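Local coordinates for Serine/threonine/tyrosine-interacting protein (Homo sapiens, PDB 2R0B), which binds ERK1/ERK2 as a catalytically inactive phosphatase that holds them in the nucleus, and blocks assembly of FBXW7 into its SCF ubiquitin ligase, at residues 72-76 and 106-110; 80-84 and 111-115. All coordinates share one frame; numbering follows the deposited sequence.

Interaction 1 of 2, residues 72-76 and 106-110; sequences IIRFF and AFVIA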
ATOM      1  N   ILE A  72       5.111  -9.264   7.362  1.00 15.62           N
ATOM      2  CA  ILE A  72       4.828  -8.614   6.067  1.00 15.33           C
ATOM      3  C   ILE A  72       6.035  -8.614   5.122  1.00 14.64           C
ATOM      4  O   ILE A  72       5.864  -8.472   3.924  1.00 13.35           O
ATOM      5  CB  ILE A  72       4.325  -7.153   6.218  1.00 15.68           C
ATOM      6  CG1 ILE A  72       5.389  -6.251   6.865  1.00 13.37           C
ATOM      7  CG2 ILE A  72       2.987  -7.125   6.962  1.00 14.77           C
ATOM      8  CD1 ILE A  72       4.932  -4.757   6.984  1.00 16.45           C
ATOM      9  N   ILE A  73       7.250  -8.766   5.647  1.00 13.76           N
ATOM     10  CA  ILE A  73       8.437  -8.820   4.773  1.00 15.31           C
ATOM     11  C   ILE A  73       8.337  -9.922   3.707  1.00 14.97           C
ATOM     12  O   ILE A  73       8.791  -9.737   2.577  1.00 14.60           O
ATOM     13  CB  ILE A  73       9.754  -8.914   5.595  1.00 14.23           C
ATOM     14  CG1 ILE A  73      10.977  -8.754   4.691  1.00 15.25           C
ATOM     15  CG2 ILE A  73       9.792 -10.209   6.414  1.00 17.10           C
ATOM     16  CD1 ILE A  73      12.309  -8.700   5.457  1.00 16.84           C
ATOM     17  N   ARG A  74       7.703 -11.051   4.053  1.00 15.46           N
ATOM     18  CA  ARG A  74       7.491 -12.117   3.069  1.00 15.67           C
ATOM     19  C   ARG A  74       6.803 -11.647   1.768  1.00 15.36           C
ATOM     20  O   ARG A  74       6.972 -12.284   0.718  1.00 15.76           O
ATOM     21  CB  ARG A  74       6.707 -13.284   3.687  1.00 15.30           C
ATOM     22  CG  ARG A  74       5.292 -12.897   4.132  1.00 17.58           C
ATOM     23  CD  ARG A  74       4.603 -14.002   4.875  1.00 19.24           C
ATOM     24  NE  ARG A  74       3.446 -13.496   5.597  1.00 20.79           N
ATOM     25  CZ  ARG A  74       2.285 -14.138   5.722  1.00 23.77           C
ATOM     26  NH1 ARG A  74       2.094 -15.327   5.166  1.00 23.56           N
ATOM     27  NH2 ARG A  74       1.297 -13.578   6.403  1.00 24.94           N
ATOM     28  N   PHE A  75       6.040 -10.548   1.841  1.00 14.48           N
ATOM     29  CA  PHE A  75       5.266 -10.075   0.680  1.00 13.33           C
ATOM     30  C   PHE A  75       5.885  -8.850  -0.020  1.00 13.06           C
ATOM     31  O   PHE A  75       5.396  -8.454  -1.105  1.00 12.37           O
ATOM     32  CB  PHE A  75       3.799  -9.744   1.054  1.00 13.03           C
ATOM     33  CG  PHE A  75       2.945 -10.952   1.401  1.00 14.70           C
ATOM     34  CD1 PHE A  75       2.808 -12.011   0.509  1.00 15.55           C
ATOM     35  CD2 PHE A  75       2.259 -11.006   2.613  1.00 15.51           C
ATOM     36  CE1 PHE A  75       2.030 -13.127   0.857  1.00 17.73           C
ATOM     37  CE2 PHE A  75       1.470 -12.098   2.959  1.00 18.42           C
ATOM     38  CZ  PHE A  75       1.347 -13.158   2.076  1.00 17.01           C
ATOM     39  N   PHE A  76       6.960  -8.276   0.534  1.00 13.00           N
ATOM     40  CA  PHE A  76       7.580  -7.120  -0.120  1.00 13.16           C
ATOM     41  C   PHE A  76       7.993  -7.369  -1.591  1.00 14.18           C
ATOM     42  O   PHE A  76       7.720  -6.538  -2.426  1.00 14.19           O
ATOM     43  CB  PHE A  76       8.736  -6.530   0.710  1.00 13.46           C
ATOM     44  CG  PHE A  76       8.287  -5.895   2.016  1.00 13.49           C
ATOM     45  CD1 PHE A  76       6.978  -5.455   2.186  1.00 13.15           C
ATOM     46  CD2 PHE A  76       9.186  -5.700   3.050  1.00 13.32           C
ATOM     47  CE1 PHE A  76       6.568  -4.858   3.408  1.00 15.10           C
ATOM     48  CE2 PHE A  76       8.788  -5.111   4.263  1.00 13.22           C
ATOM     49  CZ  PHE A  76       7.490  -4.680   4.434  1.00 15.81           C
ATOM     50  N   ALA A 106       3.070   0.709   5.452  1.00 12.70           N
ATOM     51  CA  ALA A 106       4.335  -0.033   5.410  1.00 12.67           C
ATOM     52  C   ALA A 106       4.656  -0.551   3.996  1.00 12.90           C
ATOM     53  O   ALA A 106       5.806  -0.493   3.543  1.00 13.16           O
ATOM     54  CB  ALA A 106       4.341  -1.183   6.427  1.00 12.85           C
ATOM     55  N   PHE A 107       3.651  -1.071   3.293  1.00 13.01           N
ATOM     56  CA  PHE A 107       3.855  -1.547   1.934  1.00 13.77           C
ATOM     57  C   PHE A 107       4.259  -0.417   0.962  1.00 13.67           C
ATOM     58  O   PHE A 107       5.092  -0.634   0.075  1.00 14.01           O
ATOM     59  CB  PHE A 107       2.628  -2.344   1.442  1.00 14.15           C
ATOM     60  CG  PHE A 107       2.648  -3.772   1.897  1.00 13.05           C
ATOM     61  CD1 PHE A 107       3.437  -4.709   1.226  1.00 15.34           C
ATOM     62  CD2 PHE A 107       1.970  -4.159   3.061  1.00 15.25           C
ATOM     63  CE1 PHE A 107       3.490  -6.032   1.675  1.00 15.74           C
ATOM     64  CE2 PHE A 107       2.035  -5.468   3.521  1.00 15.64           C
ATOM     65  CZ  PHE A 107       2.792  -6.408   2.821  1.00 16.06           C
ATOM     66  N   VAL A 108       3.728   0.792   1.180  1.00 13.54           N
ATOM     67  CA  VAL A 108       4.085   1.916   0.286  1.00 13.88           C
ATOM     68  C   VAL A 108       5.514   2.359   0.598  1.00 13.65           C
ATOM     69  O   VAL A 108       6.303   2.705  -0.314  1.00 14.66           O
ATOM     70  CB  VAL A 108       3.055   3.067   0.400  1.00 13.84           C
ATOM     71  CG1 VAL A 108       3.615   4.366  -0.162  1.00 13.41           C
ATOM     72  CG2 VAL A 108       1.721   2.681  -0.322  1.00 14.63           C
ATOM     73  N   ILE A 109       5.863   2.313   1.885  1.00 12.62           N
ATOM     74  CA  ILE A 109       7.224   2.677   2.326  1.00 13.46           C
ATOM     75  C   ILE A 109       8.253   1.696   1.774  1.00 13.95           C
ATOM     76  O   ILE A 109       9.338   2.098   1.375  1.00 14.33           O
ATOM     77  CB  ILE A 109       7.313   2.869   3.869  1.00 12.82           C
ATOM     78  CG1 ILE A 109       6.569   4.178   4.247  1.00 13.66           C
ATOM     79  CG2 ILE A 109       8.805   2.863   4.357  1.00 13.49           C
ATOM     80  CD1 ILE A 109       6.084   4.313   5.711  1.00 13.92           C
ATOM     81  N   ALA A 110       7.927   0.409   1.754  1.00 13.85           N
ATOM     82  CA  ALA A 110       8.877  -0.572   1.247  1.00 13.00           C
ATOM     83  C   ALA A 110       9.201  -0.291  -0.219  1.00 13.72           C
ATOM     84  O   ALA A 110      10.362  -0.337  -0.624  1.00 12.58           O
ATOM     85  CB  ALA A 110       8.312  -1.978   1.396  1.00 14.16           C
TER

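Interaction 2 of 2, residues 80-84 and 111-115; sequences KEFID and YIMET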
ATOM      1  N   LYS A  80       6.254  -5.191  -4.701  1.00 16.10           N
ATOM      2  CA  LYS A  80       7.173  -4.435  -5.563  1.00 15.85           C
ATOM      3  C   LYS A  80       6.972  -4.819  -7.044  1.00 16.71           C
ATOM      4  O   LYS A  80       6.853  -3.946  -7.911  1.00 16.83           O
ATOM      5  CB  LYS A  80       8.622  -4.672  -5.119  1.00 16.14           C
ATOM      6  CG  LYS A  80       9.748  -4.261  -6.113  1.00 18.06           C
ATOM      7  CD  LYS A  80      10.009  -2.770  -6.186  1.00 19.45           C
ATOM      8  CE  LYS A  80      11.250  -2.454  -7.064  1.00 20.05           C
ATOM      9  NZ  LYS A  80      11.090  -1.155  -7.797  1.00 22.21           N
ATOM     10  N   GLU A  81       6.906  -6.124  -7.312  1.00 16.09           N
ATOM     11  CA  GLU A  81       6.644  -6.655  -8.660  1.00 16.90           C
ATOM     12  C   GLU A  81       5.289  -6.166  -9.197  1.00 15.78           C
ATOM     13  O   GLU A  81       5.197  -5.708 -10.338  1.00 15.31           O
ATOM     14  CB  GLU A  81       6.747  -8.195  -8.633  1.00 17.00           C
ATOM     15  CG  GLU A  81       6.245  -8.927  -9.879  1.00 20.69           C
ATOM     16  CD  GLU A  81       6.350 -10.445  -9.739  1.00 21.16           C
ATOM     17  OE1 GLU A  81       5.856 -11.003  -8.729  1.00 26.10           O
ATOM     18  OE2 GLU A  81       6.937 -11.079 -10.648  1.00 28.47           O
ATOM     19  N   PHE A  82       4.268  -6.196  -8.345  1.00 14.86           N
ATOM     20  CA  PHE A  82       2.912  -5.830  -8.734  1.00 14.09           C
ATOM     21  C   PHE A  82       2.842  -4.342  -9.113  1.00 14.91           C
ATOM     22  O   PHE A  82       2.310  -3.973 -10.182  1.00 14.72           O
ATOM     23  CB  PHE A  82       1.948  -6.170  -7.584  1.00 14.55           C
ATOM     24  CG  PHE A  82       0.480  -5.898  -7.886  1.00 12.23           C
ATOM     25  CD1 PHE A  82      -0.282  -6.811  -8.597  1.00 11.50           C
ATOM     26  CD2 PHE A  82      -0.146  -4.771  -7.382  1.00 14.13           C
ATOM     27  CE1 PHE A  82      -1.617  -6.594  -8.859  1.00 12.77           C
ATOM     28  CE2 PHE A  82      -1.501  -4.543  -7.612  1.00 14.12           C
ATOM     29  CZ  PHE A  82      -2.239  -5.465  -8.352  1.00 13.74           C
ATOM     30  N   ILE A  83       3.438  -3.513  -8.262  1.00 14.94           N
ATOM     31  CA  ILE A  83       3.454  -2.085  -8.479  1.00 15.25           C
ATOM     32  C   ILE A  83       4.308  -1.747  -9.687  1.00 15.70           C
ATOM     33  O   ILE A  83       3.865  -0.968 -10.520  1.00 15.95           O
ATOM     34  CB  ILE A  83       3.942  -1.313  -7.253  1.00 14.54           C
ATOM     35  CG1 ILE A  83       2.887  -1.398  -6.120  1.00 15.30           C
ATOM     36  CG2 ILE A  83       4.196   0.155  -7.605  1.00 14.38           C
ATOM     37  CD1 ILE A  83       3.440  -1.057  -4.738  1.00 14.54           C
ATOM     38  N   ASP A  84       5.494  -2.352  -9.807  1.00 16.67           N
ATOM     39  CA  ASP A  84       6.341  -2.100 -10.996  1.00 17.04           C
ATOM     40  C   ASP A  84       5.635  -2.438 -12.310  1.00 17.08           C
ATOM     41  O   ASP A  84       5.748  -1.712 -13.298  1.00 17.98           O
ATOM     42  CB  ASP A  84       7.679  -2.873 -10.923  1.00 18.48           C
ATOM     43  CG  ASP A  84       8.680  -2.236  -9.975  1.00 20.17           C
ATOM     44  OD1 ASP A  84       8.592  -1.017  -9.717  1.00 24.58           O
ATOM     45  OD2 ASP A  84       9.594  -2.955  -9.522  1.00 27.07           O
ATOM     46  N   TYR A 111       8.156   0.022  -0.990  1.00 11.96           N
ATOM     47  CA  TYR A 111       8.303   0.325  -2.399  1.00 13.53           C
ATOM     48  C   TYR A 111       9.203   1.548  -2.552  1.00 12.77           C
ATOM     49  O   TYR A 111      10.105   1.551  -3.393  1.00 13.17           O
ATOM     50  CB  TYR A 111       6.934   0.532  -3.084  1.00 13.37           C
ATOM     51  CG  TYR A 111       7.105   0.881  -4.540  1.00 13.72           C
ATOM     52  CD1 TYR A 111       7.344  -0.113  -5.501  1.00 13.45           C
ATOM     53  CD2 TYR A 111       7.142   2.212  -4.940  1.00 15.16           C
ATOM     54  CE1 TYR A 111       7.547   0.219  -6.841  1.00 13.11           C
ATOM     55  CE2 TYR A 111       7.354   2.555  -6.271  1.00 14.97           C
ATOM     56  CZ  TYR A 111       7.546   1.562  -7.207  1.00 14.62           C
ATOM     57  OH  TYR A 111       7.782   1.960  -8.499  1.00 17.43           O
ATOM     58  N   ILE A 112       8.972   2.564  -1.722  1.00 13.32           N
ATOM     59  CA  ILE A 112       9.731   3.832  -1.839  1.00 13.96           C
ATOM     60  C   ILE A 112      11.194   3.661  -1.453  1.00 14.03           C
ATOM     61  O   ILE A 112      12.100   4.148  -2.154  1.00 14.91           O
ATOM     62  CB  ILE A 112       9.102   4.950  -0.991  1.00 14.44           C
ATOM     63  CG1 ILE A 112       7.785   5.370  -1.604  1.00 15.60           C
ATOM     64  CG2 ILE A 112      10.099   6.168  -0.852  1.00 16.35           C
ATOM     65  CD1 ILE A 112       6.916   6.211  -0.678  1.00 15.36           C
ATOM     66  N   MET A 113      11.438   2.921  -0.370  1.00 13.48           N
ATOM     67  CA  MET A 113      12.809   2.644   0.064  1.00 12.94           C
ATOM     68  C   MET A 113      13.656   1.975  -1.023  1.00 14.71           C
ATOM     69  O   MET A 113      14.767   2.443  -1.354  1.00 15.33           O
ATOM     70  CB  MET A 113      12.802   1.779   1.341  1.00 12.93           C
ATOM     71  CG  MET A 113      12.300   2.526   2.589  1.00 12.57           C
ATOM     72  SD  MET A 113      12.148   1.453   4.044  1.00  8.99           S
ATOM     73  CE  MET A 113      13.858   0.860   4.198  1.00 14.88           C
ATOM     74  N   GLU A 114      13.133   0.888  -1.586  1.00 14.88           N
ATOM     75  CA  GLU A 114      13.872   0.148  -2.585  1.00 15.41           C
ATOM     76  C   GLU A 114      14.039   0.894  -3.904  1.00 15.39           C
ATOM     77  O   GLU A 114      15.121   0.879  -4.502  1.00 16.39           O
ATOM     78  CB  GLU A 114      13.216  -1.199  -2.835  1.00 15.70           C
ATOM     79  CG  GLU A 114      14.089  -2.073  -3.685  1.00 17.43           C
ATOM     80  CD  GLU A 114      13.688  -3.513  -3.673  1.00 19.67           C
ATOM     81  OE1 GLU A 114      12.558  -3.852  -3.219  1.00 19.37           O
ATOM     82  OE2 GLU A 114      14.528  -4.314  -4.141  1.00 22.46           O
ATOM     83  N   THR A 115      12.958   1.516  -4.365  1.00 14.28           N
ATOM     84  CA  THR A 115      12.926   2.133  -5.697  1.00 14.45           C
ATOM     85  C   THR A 115      13.701   3.448  -5.730  1.00 14.06           C
ATOM     86  O   THR A 115      14.448   3.727  -6.693  1.00 15.53           O
ATOM     87  CB  THR A 115      11.464   2.312  -6.150  1.00 14.22           C
ATOM     88  OG1 THR A 115      10.815   1.033  -6.122  1.00 15.00           O
ATOM     89  CG2 THR A 115      11.372   2.877  -7.597  1.00 15.14           C
TER

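Interaction 1 of 2, residues 72-76 and 106-110
The carbonyl oxygen of Ile72 accepts one backbone hydrogen bond, from Phe75 N (2.9 Å from Ile72 O), and is otherwise packed by rings: it lies over one face of Phe76, and Phe107 CZ comes to 3.9 Å of Ile72 O across the contact. No hydrogen bond joins 72-76 to 106-110, so the evidence for cohesion is the apolar packing around this turn. At its centre, two rings form an offset edge-to-face pair. The edge of Phe76 is directed at the face of Phe107, with centroids 5.2 Å apart and planes inclined at 78°; the nearest atoms, Phe76 CD1 and Phe107 CE1, are 3.6 Å apart. Phe76 is also clamped across its faces. Ile72 O and Ile73 CA cover one, while Ala110 CB sits over the other, 3.8 Å from the ring centroid and only 10° off its normal, a clear CH-pi geometry. Phe107 in turn receives Phe75 CB at its edge, at 3.8 Å from Phe107 CE1, whereas the Phe75 ring itself leads away. Ile72 divides its side chain between two partners: with CG1 set between the backbone N and the carbonyl carbon (chi1 63°), its extended arm carries CD1 to 3.7 Å from Ala106 CB, leaving CB and CG2 to meet the far rim of the Phe107 ring. Gln143 OE1 accepts from the backbone N of both Ile72 and Ile73, and Tyr147 adds a further edge-to-face partner for Phe76, so helix 138-152 backs the turn. Ile72 and Phe76, on the two sides of the short 3-10 turn, thus pack the start of helix 76-88 against helix 103-116, which in the dual-specificity phosphatase fold follows the phosphate-binding loop, here in a catalytically inactive member of the family.

Interaction 2 of 2, residues 80-84 and 111-115
Tyr111 spans the space between two helices whose local axes pass no closer than 11.3 Å, at 79° to each other, and its ring separates a close apolar side from a polar, more open one. On the tight side Ile83 CG2 lies over the ring face, offset toward the rim. Ile83 CG2 is 3.4 Å from Tyr111 CE1; measured from the ring centroid, 3.7 Å away, it lies 23° off the normal, a CH-pi contact between two buried residues. The opposite face is covered by Thr115 OG1. Here the partly exposed groups begin. Lys80 leaves its helix with CG anti to the backbone N, bends at chi2 (76°) and again near its end at chi4, crossing Tyr111 at about a right angle and bringing NZ to Thr115 OG1 at 2.8 Å. The same hydroxyl donates to Tyr111 O, 2.9 Å from Thr115 OG1. Lys80 NZ also makes a salt bridge with Asp84 OD2 at 2.9 Å, one turn along its own helix. Asp84 OD1 lies in the plane of the Tyr111 ring, at its edge. Replacing Tyr111 by an alanine would probably open a gap between the helices, leaving Ile83 CG2 and Thr115 OG1 without the ring that separates them. Glu114 merely skirts the Lys80 chain, its OE1 being bonded to Tyr147 OH. Around the pair, Ile83 also rests on Ile38 of strand 36-41, Ile112 reaches strand 7-10 and helix 120-130, and Met113 and Glu114 meet helix 138-152.

Overall arrangement
Interactions 1 and 2 lie on consecutive parts of helix 103-116, their centres about 9 Å apart: 106-110 and 111-115 adjoin directly. Their partners, 72-76 and 80-84, are the lead-in with the first residue, and the middle, of helix 76-88, so along the chain the segments alternate in the order 72-76, 80-84, 106-110, 111-115. In the sequence, strand 93-96 falls between 80-84 and 106-110; with strand 58-63 and helix 76-88 it makes a beta-alpha-beta crossover that passes over strand 36-41. Interaction 1 is the more buried, has no hydrogen bond across its segments and rests on apolar side chains, whereas interaction 2 adds charged and hydroxyl groups. Together they fix two neighbouring helices of the phosphatase-like domain against each other.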